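Local coordinates for nuclear inclusion protein A (Tobacco vein mottling virus, PDB 3MMG) that probably cleaves peptide bonds of the viral polyprotein as a 3C-type cysteine protease with a chymotrypsin-like two-barrel fold, at residues 9-14 / 108-113; 19-24 / 39-44; 44-49 / 149-154; 80-85 / 164-169. The protein carries 3 engineered substitutions. All coordinates share one frame; numbering follows the deposited sequence.

Interaction 1: 9-14 / 108-113; sequences RDFNPI and RVCMVS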
loop_
_atom_site.group_PDB
_atom_site.type_symbol
_atom_site.label_atom_id
_atom_site.label_comp_id
_atom_site.label_asym_id
_atom_site.label_seq_id
_atom_site.Cartn_x
_atom_site.Cartn_y
_atom_site.Cartn_z
ATOM N N ARG A 9 -8.663 -0.471 19.965
ATOM C CA ARG A 9 -8.919 -1.294 18.761
ATOM C C ARG A 9 -7.744 -2.219 18.510
ATOM O O ARG A 9 -6.607 -1.856 18.805
ATOM C CB ARG A 9 -9.146 -0.381 17.526
ATOM C CG ARG A 9 -9.221 -1.100 16.151
ATOM C CD ARG A 9 -9.769 -0.200 15.020
ATOM N NE ARG A 9 -11.195 0.079 15.161
ATOM C CZ ARG A 9 -12.179 -0.777 14.891
ATOM N NH1 ARG A 9 -11.927 -2.003 14.440
ATOM N NH2 ARG A 9 -13.442 -0.403 15.089
ATOM N N ASP A 10 -8.045 -3.397 17.946
ATOM C CA ASP A 10 -7.045 -4.403 17.642
ATOM C C ASP A 10 -6.617 -4.297 16.186
ATOM O O ASP A 10 -7.390 -4.646 15.277
ATOM C CB ASP A 10 -7.637 -5.799 17.890
ATOM C CG ASP A 10 -6.568 -6.901 17.976
ATOM O OD1 ASP A 10 -5.491 -6.748 17.382
ATOM O OD2 ASP A 10 -6.808 -7.943 18.640
ATOM N N PHE A 11 -5.386 -3.839 15.956
ATOM C CA PHE A 11 -4.867 -3.731 14.585
ATOM C C PHE A 11 -3.934 -4.879 14.215
ATOM O O PHE A 11 -3.292 -4.884 13.149
ATOM C CB PHE A 11 -4.095 -2.411 14.399
ATOM C CG PHE A 11 -4.933 -1.198 14.625
ATOM C CD1 PHE A 11 -4.953 -0.577 15.864
ATOM C CD2 PHE A 11 -5.688 -0.669 13.582
ATOM C CE1 PHE A 11 -5.734 0.575 16.054
ATOM C CE2 PHE A 11 -6.465 0.473 13.761
ATOM C CZ PHE A 11 -6.480 1.084 15.001
ATOM N N ASN A 12 -3.815 -5.850 15.109
ATOM C CA ASN A 12 -2.838 -6.909 14.889
ATOM C C ASN A 12 -3.064 -7.782 13.671
ATOM O O ASN A 12 -2.095 -8.138 12.992
ATOM C CB ASN A 12 -2.684 -7.744 16.161
ATOM C CG ASN A 12 -2.003 -6.960 17.242
ATOM O OD1 ASN A 12 -0.802 -6.702 17.156
ATOM N ND2 ASN A 12 -2.768 -6.526 18.226
ATOM N N PRO A 13 -4.327 -8.132 13.371
ATOM C CA PRO A 13 -4.535 -8.898 12.129
ATOM C C PRO A 13 -4.058 -8.199 10.848
ATOM O O PRO A 13 -3.608 -8.869 9.901
ATOM C CB PRO A 13 -6.047 -9.073 12.088
ATOM C CG PRO A 13 -6.467 -9.066 13.537
ATOM C CD PRO A 13 -5.580 -7.997 14.137
ATOM N N ILE A 14 -4.168 -6.871 10.810
ATOM C CA ILE A 14 -3.605 -6.109 9.684
ATOM C C ILE A 14 -2.091 -6.167 9.651
ATOM O O ILE A 14 -1.508 -6.479 8.607
ATOM C CB ILE A 14 -4.097 -4.643 9.687
ATOM C CG1 ILE A 14 -5.631 -4.615 9.598
ATOM C CG2 ILE A 14 -3.437 -3.846 8.550
ATOM C CD1 ILE A 14 -6.239 -3.345 10.129
ATOM N N ARG A 108 -11.838 8.535 10.093
ATOM C CA ARG A 108 -10.510 8.991 10.458
ATOM C C ARG A 108 -9.635 7.744 10.365
ATOM O O ARG A 108 -10.133 6.613 10.494
ATOM C CB ARG A 108 -10.507 9.546 11.885
ATOM C CG ARG A 108 -11.506 10.714 12.034
ATOM C CD ARG A 108 -11.358 11.421 13.360
ATOM N NE ARG A 108 -11.773 10.607 14.508
ATOM C CZ ARG A 108 -13.027 10.543 14.964
ATOM N NH1 ARG A 108 -13.997 11.209 14.340
ATOM N NH2 ARG A 108 -13.323 9.813 16.039
ATOM N N VAL A 109 -8.343 7.952 10.124
ATOM C CA VAL A 109 -7.456 6.808 9.837
ATOM C C VAL A 109 -6.221 6.757 10.728
ATOM O O VAL A 109 -5.704 7.799 11.158
ATOM C CB VAL A 109 -6.987 6.764 8.342
ATOM C CG1 VAL A 109 -8.173 6.546 7.391
ATOM C CG2 VAL A 109 -6.195 8.030 7.977
ATOM N N CYS A 110 -5.779 5.526 11.035
ATOM C CA CYS A 110 -4.440 5.262 11.626
ATOM C C CYS A 110 -3.565 4.501 10.649
ATOM O O CYS A 110 -4.049 3.584 9.972
ATOM C CB CYS A 110 -4.533 4.396 12.883
ATOM S SG CYS A 110 -5.329 5.141 14.281
ATOM N N MET A 111 -2.269 4.821 10.615
ATOM C CA MET A 111 -1.352 4.045 9.805
ATOM C C MET A 111 -0.929 2.846 10.634
ATOM O O MET A 111 -0.662 2.966 11.842
ATOM C CB MET A 111 -0.172 4.909 9.376
ATOM C CG MET A 111 0.735 4.194 8.371
ATOM S SD MET A 111 2.014 5.313 7.735
ATOM C CE MET A 111 1.035 6.564 6.919
ATOM N N VAL A 112 -0.858 1.695 9.977
ATOM C CA VAL A 112 -0.454 0.462 10.644
ATOM C C VAL A 112 0.801 -0.079 9.955
ATOM O O VAL A 112 0.891 -0.073 8.725
ATOM C CB VAL A 112 -1.565 -0.581 10.580
ATOM C CG1 VAL A 112 -1.038 -1.917 11.120
ATOM C CG2 VAL A 112 -2.775 -0.121 11.386
ATOM N N SER A 113 1.743 -0.592 10.741
ATOM C CA SER A 113 2.929 -1.210 10.144
ATOM C C SER A 113 3.371 -2.377 11.032
ATOM O O SER A 113 2.654 -2.796 11.969
ATOM C CB SER A 113 4.028 -0.151 9.960
ATOM O OG SER A 113 5.161 -0.649 9.269
#

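Interaction 2: 19-24 / 39-44; sequences CLLENS and PYIIAN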
loop_
_atom_site.group_PDB
_atom_site.type_symbol
_atom_site.label_atom_id
_atom_site.label_comp_id
_atom_site.label_asym_id
_atom_site.label_seq_id
_atom_site.Cartn_x
_atom_site.Cartn_y
_atom_site.Cartn_z
ATOM N N CYS A 19 3.914 -6.575 4.722
ATOM C CA CYS A 19 5.199 -7.096 4.216
ATOM C C CYS A 19 6.206 -5.962 4.039
ATOM O O CYS A 19 5.825 -4.786 3.872
ATOM C CB CYS A 19 5.018 -7.703 2.826
ATOM S SG CYS A 19 3.751 -8.946 2.613
ATOM N N LEU A 20 7.485 -6.317 4.027
ATOM C CA LEU A 20 8.509 -5.386 3.547
ATOM C C LEU A 20 8.840 -5.736 2.107
ATOM O O LEU A 20 9.050 -6.898 1.783
ATOM C CB LEU A 20 9.792 -5.421 4.379
ATOM C CG LEU A 20 9.754 -5.133 5.878
ATOM C CD1 LEU A 20 11.150 -5.330 6.471
ATOM C CD2 LEU A 20 9.288 -3.747 6.138
ATOM N N LEU A 21 8.870 -4.725 1.242
ATOM C CA LEU A 21 9.183 -4.930 -0.165
ATOM C C LEU A 21 10.485 -4.204 -0.518
ATOM O O LEU A 21 10.637 -3.014 -0.244
ATOM C CB LEU A 21 8.019 -4.440 -1.045
ATOM C CG LEU A 21 6.639 -5.025 -0.734
ATOM C CD1 LEU A 21 5.591 -4.362 -1.632
ATOM C CD2 LEU A 21 6.633 -6.511 -0.914
ATOM N N GLU A 22 11.445 -4.943 -1.075
ATOM C CA GLU A 22 12.709 -4.335 -1.491
ATOM C C GLU A 22 12.881 -4.660 -2.957
ATOM O O GLU A 22 12.902 -5.833 -3.339
ATOM C CB GLU A 22 13.904 -4.864 -0.675
ATOM C CG GLU A 22 15.242 -4.268 -1.152
ATOM C CD GLU A 22 16.476 -4.769 -0.410
ATOM O OE1 GLU A 22 16.384 -5.730 0.402
ATOM O OE2 GLU A 22 17.564 -4.182 -0.654
ATOM N N ASN A 23 12.983 -3.625 -3.777
ATOM C CA ASN A 23 13.211 -3.782 -5.200
ATOM C C ASN A 23 14.598 -3.240 -5.477
ATOM O O ASN A 23 14.786 -2.028 -5.515
ATOM C CB ASN A 23 12.161 -3.003 -5.992
ATOM C CG ASN A 23 12.092 -3.442 -7.428
ATOM O OD1 ASN A 23 12.648 -4.488 -7.784
ATOM N ND2 ASN A 23 11.401 -2.665 -8.267
ATOM N N SER A 24 15.557 -4.154 -5.647
ATOM C CA SER A 24 16.992 -3.825 -5.671
ATOM C C SER A 24 17.546 -3.841 -7.085
ATOM O O SER A 24 17.358 -4.803 -7.813
ATOM C CB SER A 24 17.781 -4.807 -4.803
ATOM O OG SER A 24 19.133 -4.385 -4.644
ATOM N N PRO A 39 -2.452 -15.433 -2.316
ATOM C CA PRO A 39 -1.211 -15.483 -3.072
ATOM C C PRO A 39 -0.791 -14.117 -3.640
ATOM O O PRO A 39 0.136 -14.044 -4.477
ATOM C CB PRO A 39 -1.575 -16.422 -4.225
ATOM C CG PRO A 39 -3.002 -16.057 -4.503
ATOM C CD PRO A 39 -3.607 -15.839 -3.144
ATOM N N TYR A 40 -1.461 -13.055 -3.195
ATOM C CA TYR A 40 -1.275 -11.727 -3.762
ATOM C C TYR A 40 -0.541 -10.796 -2.815
ATOM O O TYR A 40 -0.706 -10.879 -1.589
ATOM C CB TYR A 40 -2.633 -11.084 -4.108
ATOM C CG TYR A 40 -3.521 -11.988 -4.921
ATOM C CD1 TYR A 40 -4.690 -12.516 -4.381
ATOM C CD2 TYR A 40 -3.180 -12.312 -6.234
ATOM C CE1 TYR A 40 -5.507 -13.393 -5.133
ATOM C CE2 TYR A 40 -3.982 -13.172 -7.000
ATOM C CZ TYR A 40 -5.139 -13.696 -6.445
ATOM O OH TYR A 40 -5.940 -14.550 -7.195
ATOM N N ILE A 41 0.254 -9.914 -3.407
ATOM C CA ILE A 41 0.861 -8.779 -2.712
ATOM C C ILE A 41 0.300 -7.501 -3.304
ATOM O O ILE A 41 0.355 -7.307 -4.517
ATOM C CB ILE A 41 2.414 -8.754 -2.903
ATOM C CG1 ILE A 41 3.037 -10.105 -2.495
ATOM C CG2 ILE A 41 3.063 -7.597 -2.116
ATOM C CD1 ILE A 41 2.823 -10.466 -1.070
ATOM N N ILE A 42 -0.240 -6.645 -2.441
ATOM C CA ILE A 42 -0.831 -5.375 -2.864
ATOM C C ILE A 42 0.219 -4.325 -2.546
ATOM O O ILE A 42 0.743 -4.272 -1.412
ATOM C CB ILE A 42 -2.111 -5.089 -2.064
ATOM C CG1 ILE A 42 -3.228 -6.124 -2.366
ATOM C CG2 ILE A 42 -2.576 -3.647 -2.277
ATOM C CD1 ILE A 42 -4.188 -6.339 -1.194
ATOM N N ALA A 43 0.566 -3.507 -3.534
ATOM C CA ALA A 43 1.631 -2.533 -3.341
ATOM C C ALA A 43 1.329 -1.258 -4.118
ATOM O O ALA A 43 0.361 -1.201 -4.865
ATOM C CB ALA A 43 2.979 -3.127 -3.786
ATOM N N ASN A 44 2.169 -0.242 -3.942
ATOM C CA ASN A 44 2.101 0.936 -4.827
ATOM C C ASN A 44 2.602 0.579 -6.227
ATOM O O ASN A 44 3.571 -0.163 -6.358
ATOM C CB ASN A 44 2.989 2.062 -4.311
ATOM C CG ASN A 44 2.582 2.553 -2.935
ATOM O OD1 ASN A 44 3.106 2.081 -1.935
ATOM N ND2 ASN A 44 1.612 3.466 -2.879
#

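Interaction 3: 44-49 / 149-154; sequences NQHLFR and GQAGSP. Engineered in segment 149-154: A151 (natural residue Cys).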
loop_
_atom_site.group_PDB
_atom_site.type_symbol
_atom_site.label_atom_id
_atom_site.label_comp_id
_atom_site.label_asym_id
_atom_site.label_seq_id
_atom_site.Cartn_x
_atom_site.Cartn_y
_atom_site.Cartn_z
ATOM N N ASN A 44 2.169 -0.242 -3.942
ATOM C CA ASN A 44 2.101 0.936 -4.827
ATOM C C ASN A 44 2.602 0.579 -6.227
ATOM O O ASN A 44 3.571 -0.163 -6.358
ATOM C CB ASN A 44 2.989 2.062 -4.311
ATOM C CG ASN A 44 2.582 2.553 -2.935
ATOM O OD1 ASN A 44 3.106 2.081 -1.935
ATOM N ND2 ASN A 44 1.612 3.466 -2.879
ATOM N N GLN A 45 1.970 1.120 -7.276
ATOM C CA GLN A 45 2.587 1.029 -8.631
ATOM C C GLN A 45 4.015 1.553 -8.680
ATOM O O GLN A 45 4.864 0.979 -9.382
ATOM C CB GLN A 45 1.762 1.759 -9.700
ATOM C CG GLN A 45 0.490 1.014 -10.059
ATOM C CD GLN A 45 -0.286 1.699 -11.150
ATOM O OE1 GLN A 45 0.255 2.529 -11.857
ATOM N NE2 GLN A 45 -1.555 1.349 -11.296
ATOM N N HIS A 46 4.303 2.591 -7.907
ATOM C CA HIS A 46 5.620 3.221 -7.945
ATOM C C HIS A 46 6.770 2.380 -7.379
ATOM O O HIS A 46 7.941 2.748 -7.519
ATOM C CB HIS A 46 5.594 4.630 -7.364
ATOM C CG HIS A 46 5.674 4.711 -5.868
ATOM N ND1 HIS A 46 4.559 4.926 -5.085
ATOM C CD2 HIS A 46 6.737 4.725 -5.024
ATOM C CE1 HIS A 46 4.928 5.030 -3.818
ATOM N NE2 HIS A 46 6.246 4.920 -3.752
ATOM N N LEU A 47 6.433 1.240 -6.776
ATOM C CA LEU A 47 7.430 0.228 -6.448
ATOM C C LEU A 47 8.203 -0.193 -7.704
ATOM O O LEU A 47 9.370 -0.551 -7.612
ATOM C CB LEU A 47 6.765 -1.004 -5.820
ATOM C CG LEU A 47 7.632 -2.245 -5.561
ATOM C CD1 LEU A 47 8.698 -1.931 -4.502
ATOM C CD2 LEU A 47 6.702 -3.344 -5.121
ATOM N N PHE A 48 7.563 -0.128 -8.868
ATOM C CA PHE A 48 8.192 -0.578 -10.114
ATOM C C PHE A 48 8.542 0.557 -11.069
ATOM O O PHE A 48 8.613 0.355 -12.288
ATOM C CB PHE A 48 7.316 -1.621 -10.786
ATOM C CG PHE A 48 7.031 -2.797 -9.906
ATOM C CD1 PHE A 48 5.759 -3.000 -9.389
ATOM C CD2 PHE A 48 8.045 -3.683 -9.569
ATOM C CE1 PHE A 48 5.497 -4.093 -8.550
ATOM C CE2 PHE A 48 7.805 -4.770 -8.734
ATOM C CZ PHE A 48 6.536 -4.979 -8.229
ATOM N N ARG A 49 8.774 1.739 -10.510
ATOM C CA ARG A 49 9.274 2.885 -11.274
ATOM C C ARG A 49 10.475 2.511 -12.130
ATOM O O ARG A 49 10.570 2.917 -13.296
ATOM C CB ARG A 49 9.727 3.971 -10.322
ATOM C CG ARG A 49 8.628 4.810 -9.796
ATOM C CD ARG A 49 9.210 5.935 -8.978
ATOM N NE ARG A 49 9.969 5.504 -7.806
ATOM C CZ ARG A 49 10.328 6.338 -6.831
ATOM N NH1 ARG A 49 9.990 7.615 -6.908
ATOM N NH2 ARG A 49 11.021 5.913 -5.789
ATOM N N GLY A 149 10.192 5.455 2.662
ATOM C CA GLY A 149 10.247 4.067 3.069
ATOM C C GLY A 149 8.886 3.559 3.508
ATOM O O GLY A 149 8.662 2.357 3.544
ATOM N N GLN A 150 7.981 4.469 3.860
ATOM C CA GLN A 150 6.696 4.056 4.432
ATOM C C GLN A 150 5.548 4.001 3.432
ATOM O O GLN A 150 4.399 3.667 3.794
ATOM C CB GLN A 150 6.342 4.959 5.621
ATOM C CG GLN A 150 7.183 4.669 6.866
ATOM C CD GLN A 150 6.717 5.482 8.042
ATOM O OE1 GLN A 150 7.137 6.617 8.217
ATOM N NE2 GLN A 150 5.811 4.911 8.842
ATOM N N ALA A 151 5.830 4.327 2.171
ATOM C CA ALA A 151 4.795 4.123 1.139
ATOM C C ALA A 151 4.360 2.652 1.168
ATOM O O ALA A 151 5.179 1.739 1.405
ATOM C CB ALA A 151 5.263 4.544 -0.240
ATOM N N GLY A 152 3.069 2.431 0.973
ATOM C CA GLY A 152 2.506 1.074 0.994
ATOM C C GLY A 152 1.921 0.672 2.328
ATOM O O GLY A 152 1.212 -0.352 2.410
ATOM N N SER A 153 2.193 1.464 3.371
ATOM C CA SER A 153 1.636 1.220 4.705
ATOM C C SER A 153 0.131 1.431 4.674
ATOM O O SER A 153 -0.344 2.465 4.165
ATOM C CB SER A 153 2.294 2.122 5.759
ATOM O OG SER A 153 3.717 1.944 5.770
ATOM N N PRO A 154 -0.638 0.460 5.185
ATOM C CA PRO A 154 -2.093 0.666 5.204
ATOM C C PRO A 154 -2.561 1.825 6.085
ATOM O O PRO A 154 -2.019 2.058 7.171
ATOM C CB PRO A 154 -2.652 -0.655 5.750
ATOM C CG PRO A 154 -1.515 -1.305 6.466
ATOM C CD PRO A 154 -0.246 -0.851 5.744
#

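Interaction 4: 80-85 / 164-169; sequences RDIIVI and LGIHSL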
loop_
_atom_site.group_PDB
_atom_site.type_symbol
_atom_site.label_atom_id
_atom_site.label_comp_id
_atom_site.label_asym_id
_atom_site.label_seq_id
_atom_site.Cartn_x
_atom_site.Cartn_y
_atom_site.Cartn_z
ATOM N N ARG A 80 -4.670 4.754 -10.601
ATOM C CA ARG A 80 -4.190 5.079 -9.252
ATOM C C ARG A 80 -2.950 4.288 -8.869
ATOM O O ARG A 80 -2.607 3.314 -9.543
ATOM C CB ARG A 80 -5.292 4.919 -8.216
ATOM C CG ARG A 80 -5.633 3.464 -7.921
ATOM C CD ARG A 80 -6.872 3.361 -7.029
ATOM N NE ARG A 80 -8.072 3.707 -7.803
ATOM C CZ ARG A 80 -9.285 3.919 -7.295
ATOM N NH1 ARG A 80 -9.503 3.822 -5.977
ATOM N NH2 ARG A 80 -10.298 4.224 -8.117
ATOM N N ASP A 81 -2.293 4.712 -7.788
ATOM C CA ASP A 81 -0.981 4.168 -7.408
ATOM C C ASP A 81 -1.090 2.877 -6.595
ATOM O O ASP A 81 -0.481 2.779 -5.528
ATOM C CB ASP A 81 -0.183 5.231 -6.649
ATOM C CG ASP A 81 1.257 4.812 -6.385
ATOM O OD1 ASP A 81 1.803 3.995 -7.178
ATOM O OD2 ASP A 81 1.823 5.307 -5.396
ATOM N N ILE A 82 -1.869 1.917 -7.102
ATOM C CA ILE A 82 -2.001 0.562 -6.537
ATOM C C ILE A 82 -1.813 -0.515 -7.617
ATOM O O ILE A 82 -2.297 -0.386 -8.750
ATOM C CB ILE A 82 -3.366 0.350 -5.834
ATOM C CG1 ILE A 82 -3.594 1.447 -4.767
ATOM C CG2 ILE A 82 -3.428 -1.076 -5.184
ATOM C CD1 ILE A 82 -4.946 1.363 -4.029
ATOM N N ILE A 83 -1.104 -1.581 -7.252
ATOM C CA ILE A 83 -0.894 -2.723 -8.138
ATOM C C ILE A 83 -1.030 -3.999 -7.314
ATOM O O ILE A 83 -0.758 -3.988 -6.119
ATOM C CB ILE A 83 0.481 -2.657 -8.858
ATOM C CG1 ILE A 83 0.554 -3.724 -9.959
ATOM C CG2 ILE A 83 1.651 -2.783 -7.873
ATOM C CD1 ILE A 83 1.400 -3.295 -11.113
ATOM N N VAL A 84 -1.498 -5.066 -7.949
ATOM C CA VAL A 84 -1.598 -6.368 -7.311
ATOM C C VAL A 84 -0.613 -7.279 -8.035
ATOM O O VAL A 84 -0.566 -7.296 -9.257
ATOM C CB VAL A 84 -3.036 -6.966 -7.347
ATOM C CG1 VAL A 84 -3.083 -8.230 -6.539
ATOM C CG2 VAL A 84 -4.085 -5.962 -6.771
ATOM N N ILE A 85 0.192 -8.006 -7.267
ATOM C CA ILE A 85 1.215 -8.897 -7.832
ATOM C C ILE A 85 0.856 -10.308 -7.415
ATOM O O ILE A 85 0.606 -10.560 -6.234
ATOM C CB ILE A 85 2.631 -8.554 -7.265
ATOM C CG1 ILE A 85 2.948 -7.050 -7.396
ATOM C CG2 ILE A 85 3.705 -9.387 -7.935
ATOM C CD1 ILE A 85 3.938 -6.587 -6.379
ATOM N N LEU A 164 -8.431 1.401 4.115
ATOM C CA LEU A 164 -9.029 2.398 3.200
ATOM C C LEU A 164 -8.076 2.789 2.078
ATOM O O LEU A 164 -8.499 3.336 1.063
ATOM C CB LEU A 164 -9.436 3.657 3.945
ATOM C CG LEU A 164 -10.389 3.490 5.127
ATOM C CD1 LEU A 164 -10.825 4.876 5.611
ATOM C CD2 LEU A 164 -11.577 2.584 4.823
ATOM N N GLY A 165 -6.787 2.513 2.273
ATOM C CA GLY A 165 -5.812 3.001 1.295
ATOM C C GLY A 165 -4.429 2.597 1.741
ATOM O O GLY A 165 -4.261 1.975 2.794
ATOM N N ILE A 166 -3.441 2.972 0.945
ATOM C CA ILE A 166 -2.039 2.792 1.323
ATOM C C ILE A 166 -1.263 4.083 1.103
ATOM O O ILE A 166 -1.595 4.873 0.203
ATOM C CB ILE A 166 -1.362 1.628 0.555
ATOM C CG1 ILE A 166 -1.545 1.764 -0.961
ATOM C CG2 ILE A 166 -1.905 0.292 1.088
ATOM C CD1 ILE A 166 -0.658 0.807 -1.794
ATOM N N HIS A 167 -0.262 4.318 1.948
ATOM C CA HIS A 167 0.452 5.597 1.855
ATOM C C HIS A 167 1.152 5.749 0.489
ATOM O O HIS A 167 1.617 4.763 -0.052
ATOM C CB HIS A 167 1.439 5.770 3.007
ATOM C CG HIS A 167 2.197 7.059 2.912
ATOM N ND1 HIS A 167 1.566 8.287 2.971
ATOM C CD2 HIS A 167 3.519 7.314 2.771
ATOM C CE1 HIS A 167 2.472 9.246 2.861
ATOM N NE2 HIS A 167 3.665 8.681 2.717
ATOM N N SER A 168 1.233 6.974 -0.058
ATOM C CA SER A 168 1.774 7.144 -1.406
ATOM C C SER A 168 2.716 8.344 -1.602
ATOM O O SER A 168 3.846 8.157 -2.016
ATOM C CB SER A 168 0.638 7.194 -2.442
ATOM O OG SER A 168 1.152 7.428 -3.753
ATOM N N LEU A 169 2.230 9.549 -1.300
ATOM C CA LEU A 169 2.867 10.805 -1.717
ATOM C C LEU A 169 3.163 11.682 -0.553
ATOM O O LEU A 169 2.494 11.622 0.478
ATOM C CB LEU A 169 1.926 11.650 -2.592
ATOM C CG LEU A 169 1.353 11.229 -3.924
ATOM C CD1 LEU A 169 0.408 12.327 -4.383
ATOM C CD2 LEU A 169 2.505 11.021 -4.923
#

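Interaction 1: 9-14 / 108-113
C110 is the first residue of 108-113 to meet the other segment, its SG lying 4.3 Å from F11 CZ on an oblique line to the ring. The cysteine was modelled in two conformers, so this sulfur-aromatic contact is tentative. Two residues on, V112 contributes the largest share of the contact, its two methyls serving different partners. With CG1 anti to the backbone N (chi1 172°), that methyl reaches I14 CG2 at 4.0 Å, the two side chains meeting roughly at right angles. The other branch, CG2, comes within 3.7 Å of F11 CD2 and also lies near F11 CB and CG, where the side chain joins its ring. R9 CG lies over one face of the F11 ring, near its rim.

The bend that presents F11 and I14 is an Asx turn: D10 OD1 accepts from N12 N at 3.0 Å, and N12 ND2 reaches the same oxygen from above the carboxylate plane. F11 holds the N-cap position of helix 12-15. This short helix packs against the C-terminal barrel where strand 109-116 pairs with strand 154-157; F11 and I14 both rest on V156, and strand 121-133 flanks 109-116 on its other edge.

Interaction 2: 19-24 / 39-44
L21 meets I41 and A43 through aliphatic groups alone, and the one aromatic ring of these segments, that of Y40, stands apart from them. One face of this ring carries P39 CG, 3.6 Å above the plane and over its centre, while W197 meets it with its ring plane tilted by only about 5°. The contact itself belongs to the core of the N-terminal barrel of a chymotrypsin-like protease. Strands 18-25 and 40-43 are each hydrogen-bonded neighbours of strand 28-37 but not of one another; their segments cross at -74°, with axes 9.5 Å apart at the closest point, so what joins them is side-chain packing across the barrel interior.

Alternate residues point inward from each strand, C19 and L21 from one and I41 and A43 from the other. L21 and I41 slide past each other in opposite directions, and I41 CG2, anti to its own backbone N, sits against both leucine methyls, with L21 CD2 at 3.9 Å and L21 CD1 slightly farther off. The delta methyl of I41 goes the other way along the strand toward C19, whose SG lies 4.1 Å from I41 CD1; the cysteine has two modelled conformers, which makes this end of the contact less certain. F94 touches both C19 and I41, and I57 of strand 54-59 backs C19 and L21, so that the cluster is continuous with the rest of the core. At its far end the fit is closest, L21 CD1 resting 3.6 Å from A43 CB.

Interaction 3: 44-49 / 149-154
Q150 O is gripped twice by S153, and the tight turn so made carries A151 and G152 up to H46 and N44. S153 OG bonds to Q150 O at 2.7 Å, meeting the carbonyl at 128° and tilted from its plane, and S153 N reaches the same oxygen at 3.1 Å from the same face. The result is a type II beta turn with G152 in its third position, where the positive phi (96°) suits glycine.

N44 lays its amide oxygen against this turn. N44 OD1 is 2.9 Å from G152 N, but the angle is too poor for a hydrogen bond, and the oxygen also lies 3.4 Å from A151 C. The other end of the amide is firmly held, since N44 ND2 donates to D81 and to the backbone oxygen of H167.

H46 has CG in the crowded position between its backbone N and carbonyl carbon (chi1 82°), which turns the ring edge to the turn: CE1 is 3.6 Å from A151 CB, with NE2 almost as near. A151 is an engineered substitution for the natural cysteine. H46 ND1 bonds to D81, NE2 to a polar side chain of the bound peptide, and an aromatic side chain of that peptide stacks on the ring; G149 binds the peptide backbone. With cysteine in place of A151, this geometry is consistent with the His-Asp-Cys catalytic triad of 3C-type proteases, set at the GxCG motif in the cleft between the two barrels.

Interaction 4: 80-85 / 164-169
D81 and S168 both hold their outer group anti to the backbone N (chi1 -172° and 177°), which brings the serine hydroxyl to the carboxylate. S168 OG donates to D81 OD2 at 2.8 Å, using the anti lone pair of that oxygen, the one directed away from D81 OD1. Since OD2 also accepts from H46 ND1 and N44 ND2, three donors grip a single buried carboxylate oxygen and fix the rotation of the group. S168 is thus a second-shell residue placed to hold the aspartate that faces H46, consistent with the histidine-aspartate pair of a 3C-type protease.

Beside the polar bond lies an apolar contact. I166 CD1 is 4.2 Å from I82 CG1 and equally far from D81 O, so its methyl sits beside the backbone where the chain bends. D81 is the centre of an inverse gamma turn there, in which I82 N bonds weakly to R80 O. The strand of 164-169 is irregular too: a classic beta bulge at S168 and L169 alters its run next to the aspartate, and another at L164 and G165 faces L155.

The contact bridges the two barrels. Segment 80-85 leads into strand 83-86, which pairs with strands 40-43 and 74-76 on the N-terminal side, whereas strand 163-171 lies between strands 154-157 and 177-181 of the C-terminal barrel; V180 from the latter packs on both I82 and I166, and L169 continues the sheet into the bound peptide.

Interactions 3 and 4 form one site at the barrel interface: their centres are 7 Å apart and H46 ND1 lies 2.8 Å from D81 OD2, while S153 O meets H167 N at 2.9 Å. The bound peptide contacts both. Interaction 2, centred 8 Å from interaction 3, shares N44 with it and builds the core of the N-terminal barrel behind the site; A43 O and I83 N, 2.8 Å apart, tie its strand 40-43 to the strand of interaction 4. Interaction 1 is the most remote, about 18 Å from interaction 3 between centres, yet V112 N to P154 O, at 3.1 Å, links its strand to the end of the 149-154 loop.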